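Local coordinates for uncharacterized protein (Nostoc punctiforme, PDB 2QDR) that is of unknown function but has a double-stranded beta-helix (cupin) fold and is a putative dioxygenase, at residues Lys46-Arg51 and Tyr263-Ser268; Pro237-Gly242 and Arg284-Leu289. All coordinates share one frame; numbering follows the deposited sequence.

Interaction 1. Residues Lys46-Arg51 and Tyr263-Ser268; sequences KEYLPR and YCPSFS
The Tyr48 ring meets Pro265 at its edge: CB of Pro265 lies near the ring plane, 3.7 Å from CE1 of Tyr48. One face of the same ring is taken from within its own segment, with the backbone N of Pro50 over the centre. The Tyr263 ring has Pro265 N over one face, and its side chain crosses that of Tyr48 at about a right angle. Further along, CB and CG of Phe267 lie over one face of the Arg51 guanidinium, whose plane is turned 48° from the Phe267 ring. With CG beside the backbone N (chi1 -51°), CG of Arg51 passes 3.4 Å from Ser266 O, and the extended chain carries NE of Arg51 to within 3.8 Å of Phe267 CB. What it crosses is the type II beta turn Pro265-Ser268, just past strand 260-264 of the double-stranded beta-helix; the loop between strands 41-42 and 54-57 lies against that turn. Ser268 OG donates to Pro265 O at 2.6 Å. No direct hydrogen bond joins the segments. A water bridges them instead, accepting from Arg51 N, donating to Ser266 O and bonding Tyr48 OH, each at 2.7 Å. On a second subunit, Trp127 packs against Arg51.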
loop_
_atom_site.group_PDB
_atom_site.type_symbol
_atom_site.label_atom_id
_atom_site.label_comp_id
_atom_site.label_asym_id
_atom_site.label_seq_id
_atom_site.Cartn_x
_atom_site.Cartn_y
_atom_site.Cartn_z
ATOM N N LYS A 46 -37.613 1.385 34.877
ATOM C CA LYS A 46 -38.267 0.327 35.651
ATOM C C LYS A 46 -38.187 -1.080 35.020
ATOM O O LYS A 46 -38.306 -2.065 35.736
ATOM C CB LYS A 46 -39.745 0.676 35.917
ATOM N N GLU A 47 -38.021 -1.167 33.698
ATOM C CA GLU A 47 -37.941 -2.443 32.975
ATOM C C GLU A 47 -37.099 -2.271 31.723
ATOM O O GLU A 47 -36.666 -1.159 31.407
ATOM C CB GLU A 47 -39.345 -2.957 32.570
ATOM C CG GLU A 47 -40.303 -3.448 33.679
ATOM C CD GLU A 47 -39.855 -4.746 34.391
ATOM O OE1 GLU A 47 -38.791 -5.307 34.057
ATOM O OE2 GLU A 47 -40.588 -5.220 35.290
ATOM N N TYR A 48 -36.843 -3.387 31.040
ATOM C CA TYR A 48 -36.103 -3.397 29.784
ATOM C C TYR A 48 -36.955 -2.711 28.731
ATOM O O TYR A 48 -38.119 -3.074 28.560
ATOM C CB TYR A 48 -35.728 -4.825 29.358
ATOM C CG TYR A 48 -35.311 -4.976 27.897
ATOM C CD1 TYR A 48 -34.156 -4.360 27.404
ATOM C CD2 TYR A 48 -36.048 -5.790 27.016
ATOM C CE1 TYR A 48 -33.777 -4.500 26.070
ATOM C CE2 TYR A 48 -35.664 -5.949 25.687
ATOM C CZ TYR A 48 -34.528 -5.302 25.218
ATOM O OH TYR A 48 -34.134 -5.446 23.911
ATOM N N LEU A 49 -36.371 -1.700 28.079
ATOM C CA LEU A 49 -37.007 -0.906 27.034
ATOM C C LEU A 49 -36.396 -1.326 25.706
ATOM O O LEU A 49 -35.293 -0.886 25.382
ATOM C CB LEU A 49 -36.784 0.579 27.297
ATOM C CG LEU A 49 -37.285 1.085 28.650
ATOM C CD1 LEU A 49 -37.105 2.589 28.726
ATOM C CD2 LEU A 49 -38.746 0.728 28.893
ATOM N N PRO A 50 -37.105 -2.175 24.926
ATOM C CA PRO A 50 -36.503 -2.640 23.673
ATOM C C PRO A 50 -36.284 -1.563 22.626
ATOM O O PRO A 50 -37.083 -0.648 22.512
ATOM C CB PRO A 50 -37.525 -3.659 23.143
ATOM C CG PRO A 50 -38.419 -3.956 24.275
ATOM C CD PRO A 50 -38.455 -2.748 25.107
ATOM N N ARG A 51 -35.167 -1.691 21.913
ATOM C CA ARG A 51 -34.753 -0.798 20.838
ATOM C C ARG A 51 -34.684 0.683 21.235
ATOM O O ARG A 51 -34.824 1.554 20.377
ATOM C CB ARG A 51 -35.703 -0.988 19.657
ATOM C CG ARG A 51 -35.868 -2.437 19.271
ATOM C CD ARG A 51 -36.618 -2.571 18.006
ATOM N NE ARG A 51 -36.753 -3.961 17.593
ATOM C CZ ARG A 51 -37.325 -4.355 16.454
ATOM N NH1 ARG A 51 -37.815 -3.471 15.583
ATOM N NH2 ARG A 51 -37.405 -5.648 16.168
ATOM N N TYR A 263 -26.410 2.615 27.179
ATOM C CA TYR A 263 -26.873 1.272 26.892
ATOM C C TYR A 263 -27.813 1.359 25.703
ATOM O O TYR A 263 -28.816 2.048 25.756
ATOM C CB TYR A 263 -27.586 0.641 28.091
ATOM C CG TYR A 263 -28.195 -0.704 27.763
ATOM C CD1 TYR A 263 -27.395 -1.831 27.634
ATOM C CD2 TYR A 263 -29.569 -0.855 27.590
ATOM C CE1 TYR A 263 -27.942 -3.079 27.336
ATOM C CE2 TYR A 263 -30.129 -2.099 27.283
ATOM C CZ TYR A 263 -29.312 -3.207 27.158
ATOM O OH TYR A 263 -29.858 -4.437 26.865
ATOM N N CYS A 264 -27.465 0.663 24.634
ATOM C CA CYS A 264 -28.231 0.654 23.412
ATOM C C CYS A 264 -28.513 -0.788 23.048
ATOM O O CYS A 264 -27.623 -1.457 22.516
ATOM C CB CYS A 264 -27.421 1.333 22.315
ATOM S SG CYS A 264 -26.890 2.994 22.785
ATOM N N PRO A 265 -29.737 -1.286 23.328
ATOM C CA PRO A 265 -30.000 -2.675 22.976
ATOM C C PRO A 265 -30.142 -2.835 21.463
ATOM O O PRO A 265 -30.127 -1.850 20.728
ATOM C CB PRO A 265 -31.307 -2.993 23.710
ATOM C CG PRO A 265 -32.010 -1.715 23.773
ATOM C CD PRO A 265 -30.923 -0.663 23.941
ATOM N N SER A 266 -30.275 -4.071 21.012
ATOM C CA SER A 266 -30.384 -4.358 19.587
ATOM C C SER A 266 -31.494 -3.586 18.868
ATOM O O SER A 266 -32.595 -3.471 19.372
ATOM C CB SER A 266 -30.548 -5.858 19.387
ATOM O OG SER A 266 -29.382 -6.490 19.883
ATOM N N PHE A 267 -31.132 -3.025 17.714
ATOM C CA PHE A 267 -32.013 -2.245 16.812
ATOM C C PHE A 267 -32.410 -0.854 17.338
ATOM O O PHE A 267 -33.477 -0.352 17.006
ATOM C CB PHE A 267 -33.252 -3.063 16.373
ATOM C CG PHE A 267 -32.901 -4.411 15.801
ATOM C CD1 PHE A 267 -32.412 -4.523 14.502
ATOM C CD2 PHE A 267 -33.054 -5.576 16.566
ATOM C CE1 PHE A 267 -32.073 -5.770 13.972
ATOM C CE2 PHE A 267 -32.722 -6.830 16.039
ATOM C CZ PHE A 267 -32.226 -6.923 14.740
ATOM N N SER A 268 -31.531 -0.233 18.124
ATOM C CA SER A 268 -31.750 1.118 18.618
ATOM C C SER A 268 -31.368 2.050 17.483
ATOM O O SER A 268 -30.551 1.694 16.644
ATOM C CB SER A 268 -30.881 1.423 19.829
ATOM O OG SER A 268 -31.141 0.541 20.891
HETATM O O HOH W 1 -33.954 -4.044 21.667
#

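Interaction 2. Residues Pro237-Gly242 and Arg284-Leu289; sequences PYNEEG and RVDRDL
The Tyr238 side chain packs on Val285, Arg287 and Leu289. Tyr238 CB sits 3.6 Å from Arg287 CB. CG lies between the backbone N and the carbonyl carbon (chi1 54°), which turns the ring toward Leu289: CD2 of Leu289 stands over one face, 3.6 Å from the centroid of the Tyr238 ring, in a CH-pi contact. CD1 of Tyr238 meets Val285 CG1 at 3.5 Å, and Tyr238 OH ends 3.7 Å from Leu289 CD1. Beside this apolar patch, strands 240-245 and 279-285 of the cupin sheet run antiparallel, Glu240 facing Val285 as a non-hydrogen-bonded pair and Glu241 facing Arg284 as a hydrogen-bonded one. Past the strand ends the backbone bond Asp286 N to Asn239 O continues the pairing, and the Asp286 carboxylate adds two more: OD1 accepts from Asn239 N at 3.0 Å and OD2 from Asn239 ND2 at 3.1 Å. Arg287 NH1 adds a bond to Pro237 O. Glu241 OE2 takes Arg284 NH2 at 2.9 Å from above its carboxylate plane and also accepts from Thr93, while OE1 bonds Tyr261. With Glu114 and Asn161 on Arg284 NH1, this buried ion pair is gripped at both ends, which should fix the rotation of carboxylate and guanidinium alike.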
loop_
_atom_site.group_PDB
_atom_site.type_symbol
_atom_site.label_atom_id
_atom_site.label_comp_id
_atom_site.label_asym_id
_atom_site.label_seq_id
_atom_site.Cartn_x
_atom_site.Cartn_y
_atom_site.Cartn_z
ATOM N N PRO A 237 -28.146 -2.807 14.799
ATOM C CA PRO A 237 -28.678 -4.165 15.051
ATOM C C PRO A 237 -27.763 -5.034 15.944
ATOM O O PRO A 237 -27.360 -6.124 15.555
ATOM C CB PRO A 237 -28.803 -4.737 13.628
ATOM C CG PRO A 237 -27.685 -4.135 12.934
ATOM C CD PRO A 237 -27.740 -2.689 13.392
ATOM N N TYR A 238 -27.488 -4.562 17.156
ATOM C CA TYR A 238 -26.608 -5.242 18.093
ATOM C C TYR A 238 -26.665 -4.531 19.435
ATOM O O TYR A 238 -27.145 -3.402 19.501
ATOM C CB TYR A 238 -25.162 -5.250 17.562
ATOM C CG TYR A 238 -24.628 -3.870 17.195
ATOM C CD1 TYR A 238 -23.978 -3.078 18.141
ATOM C CD2 TYR A 238 -24.780 -3.354 15.913
ATOM C CE1 TYR A 238 -23.495 -1.821 17.818
ATOM C CE2 TYR A 238 -24.295 -2.091 15.586
ATOM C CZ TYR A 238 -23.649 -1.333 16.539
ATOM O OH TYR A 238 -23.167 -0.086 16.218
ATOM N N ASN A 239 -26.192 -5.185 20.495
ATOM C CA ASN A 239 -26.161 -4.570 21.823
ATOM C C ASN A 239 -24.830 -3.880 22.015
ATOM O O ASN A 239 -23.797 -4.420 21.619
ATOM C CB ASN A 239 -26.359 -5.589 22.936
ATOM C CG ASN A 239 -27.711 -6.250 22.896
ATOM O OD1 ASN A 239 -28.741 -5.589 22.791
ATOM N ND2 ASN A 239 -27.720 -7.570 23.047
ATOM N N GLU A 240 -24.867 -2.692 22.624
ATOM C CA GLU A 240 -23.687 -1.877 22.909
ATOM C C GLU A 240 -23.870 -1.099 24.203
ATOM O O GLU A 240 -24.984 -0.667 24.524
ATOM C CB GLU A 240 -23.435 -0.872 21.779
ATOM C CG GLU A 240 -22.306 0.196 22.026
ATOM C CD GLU A 240 -22.210 1.252 20.920
ATOM O OE1 GLU A 240 -22.738 1.036 19.804
ATOM O OE2 GLU A 240 -21.595 2.313 21.165
ATOM N N GLU A 241 -22.781 -0.946 24.952
ATOM C CA GLU A 241 -22.791 -0.145 26.166
ATOM C C GLU A 241 -21.459 0.550 26.189
ATOM O O GLU A 241 -20.536 0.121 25.509
ATOM C CB GLU A 241 -22.988 -0.948 27.447
ATOM C CG GLU A 241 -21.856 -1.888 27.850
ATOM C CD GLU A 241 -22.059 -2.490 29.249
ATOM O OE1 GLU A 241 -23.187 -2.518 29.776
ATOM O OE2 GLU A 241 -21.069 -2.943 29.824
ATOM N N GLY A 242 -21.357 1.617 26.966
ATOM C CA GLY A 242 -20.095 2.323 27.071
ATOM C C GLY A 242 -20.061 3.348 28.173
ATOM O O GLY A 242 -21.106 3.714 28.711
ATOM N N ARG A 284 -18.196 -1.491 24.658
ATOM C CA ARG A 284 -18.321 -2.932 24.653
ATOM C C ARG A 284 -19.520 -3.299 23.747
ATOM O O ARG A 284 -20.621 -2.803 23.958
ATOM C CB ARG A 284 -18.417 -3.389 26.107
ATOM C CG ARG A 284 -18.209 -4.839 26.303
ATOM C CD ARG A 284 -17.722 -5.191 27.704
ATOM N NE ARG A 284 -18.698 -5.025 28.778
ATOM C CZ ARG A 284 -19.433 -5.990 29.334
ATOM N NH1 ARG A 284 -19.357 -7.259 28.946
ATOM N NH2 ARG A 284 -20.262 -5.691 30.321
ATOM N N VAL A 285 -19.278 -4.123 22.716
ATOM C CA VAL A 285 -20.279 -4.531 21.701
ATOM C C VAL A 285 -20.291 -6.041 21.501
ATOM O O VAL A 285 -19.230 -6.628 21.344
ATOM C CB VAL A 285 -19.977 -3.819 20.340
ATOM C CG1 VAL A 285 -20.923 -4.258 19.233
ATOM C CG2 VAL A 285 -20.051 -2.315 20.489
ATOM N N ASP A 286 -21.481 -6.653 21.431
ATOM C CA ASP A 286 -21.613 -8.132 21.300
ATOM C C ASP A 286 -21.819 -8.661 19.866
ATOM O O ASP A 286 -22.410 -9.727 19.679
ATOM C CB ASP A 286 -22.729 -8.664 22.236
ATOM C CG ASP A 286 -24.163 -8.336 21.767
ATOM O OD1 ASP A 286 -24.381 -7.497 20.868
ATOM O OD2 ASP A 286 -25.096 -8.959 22.325
ATOM N N ARG A 287 -21.307 -7.946 18.867
ATOM C CA ARG A 287 -21.445 -8.365 17.471
ATOM C C ARG A 287 -20.287 -7.852 16.641
ATOM O O ARG A 287 -19.739 -6.800 16.939
ATOM C CB ARG A 287 -22.763 -7.853 16.878
ATOM C CG ARG A 287 -22.983 -8.290 15.435
ATOM C CD ARG A 287 -24.344 -7.985 14.913
ATOM N NE ARG A 287 -24.513 -8.627 13.616
ATOM C CZ ARG A 287 -25.661 -8.770 12.950
ATOM N NH1 ARG A 287 -26.819 -8.339 13.441
ATOM N NH2 ARG A 287 -25.648 -9.395 11.774
ATOM N N ASP A 288 -19.925 -8.609 15.604
ATOM C CA ASP A 288 -18.859 -8.246 14.690
ATOM C C ASP A 288 -19.402 -7.196 13.737
ATOM O O ASP A 288 -20.262 -7.506 12.900
ATOM C CB ASP A 288 -18.394 -9.480 13.913
ATOM C CG ASP A 288 -17.241 -9.196 12.949
ATOM O OD1 ASP A 288 -16.656 -8.090 12.946
ATOM O OD2 ASP A 288 -16.905 -10.108 12.175
ATOM N N LEU A 289 -18.878 -5.971 13.824
ATOM C CA LEU A 289 -19.335 -4.875 12.957
ATOM C C LEU A 289 -18.544 -4.717 11.645
ATOM O O LEU A 289 -18.676 -3.690 10.980
ATOM C CB LEU A 289 -19.335 -3.554 13.733
ATOM C CG LEU A 289 -20.023 -3.561 15.106
ATOM C CD1 LEU A 289 -20.095 -2.132 15.650
ATOM C CD2 LEU A 289 -21.410 -4.162 15.062
#

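How the interactions relate
The two interactions are neighbours, their centres 12 Å apart, because strands 260-264, 240-245 and 279-285 lie side by side in one sheet. Strand 240-245 thus pairs with Arg284 and Val285 along one edge and with Cys264 along the other, where Cys264 N lies 2.8 Å from Glu240 O, a probable hydrogen bond. Past the strand ends Ser266 OG approaches Asn239 OD1 at 3.1 Å, probably bonded too, and Phe267 packs on Pro237. Unidentified ligand is modelled about 4 Å from the side chain of Glu240; the Ser268 side chain is about 8 Å from ligand of this kind. A bound buffer molecule (HEPES), probably from crystallisation, lies about 4 Å from the side chain of Pro50.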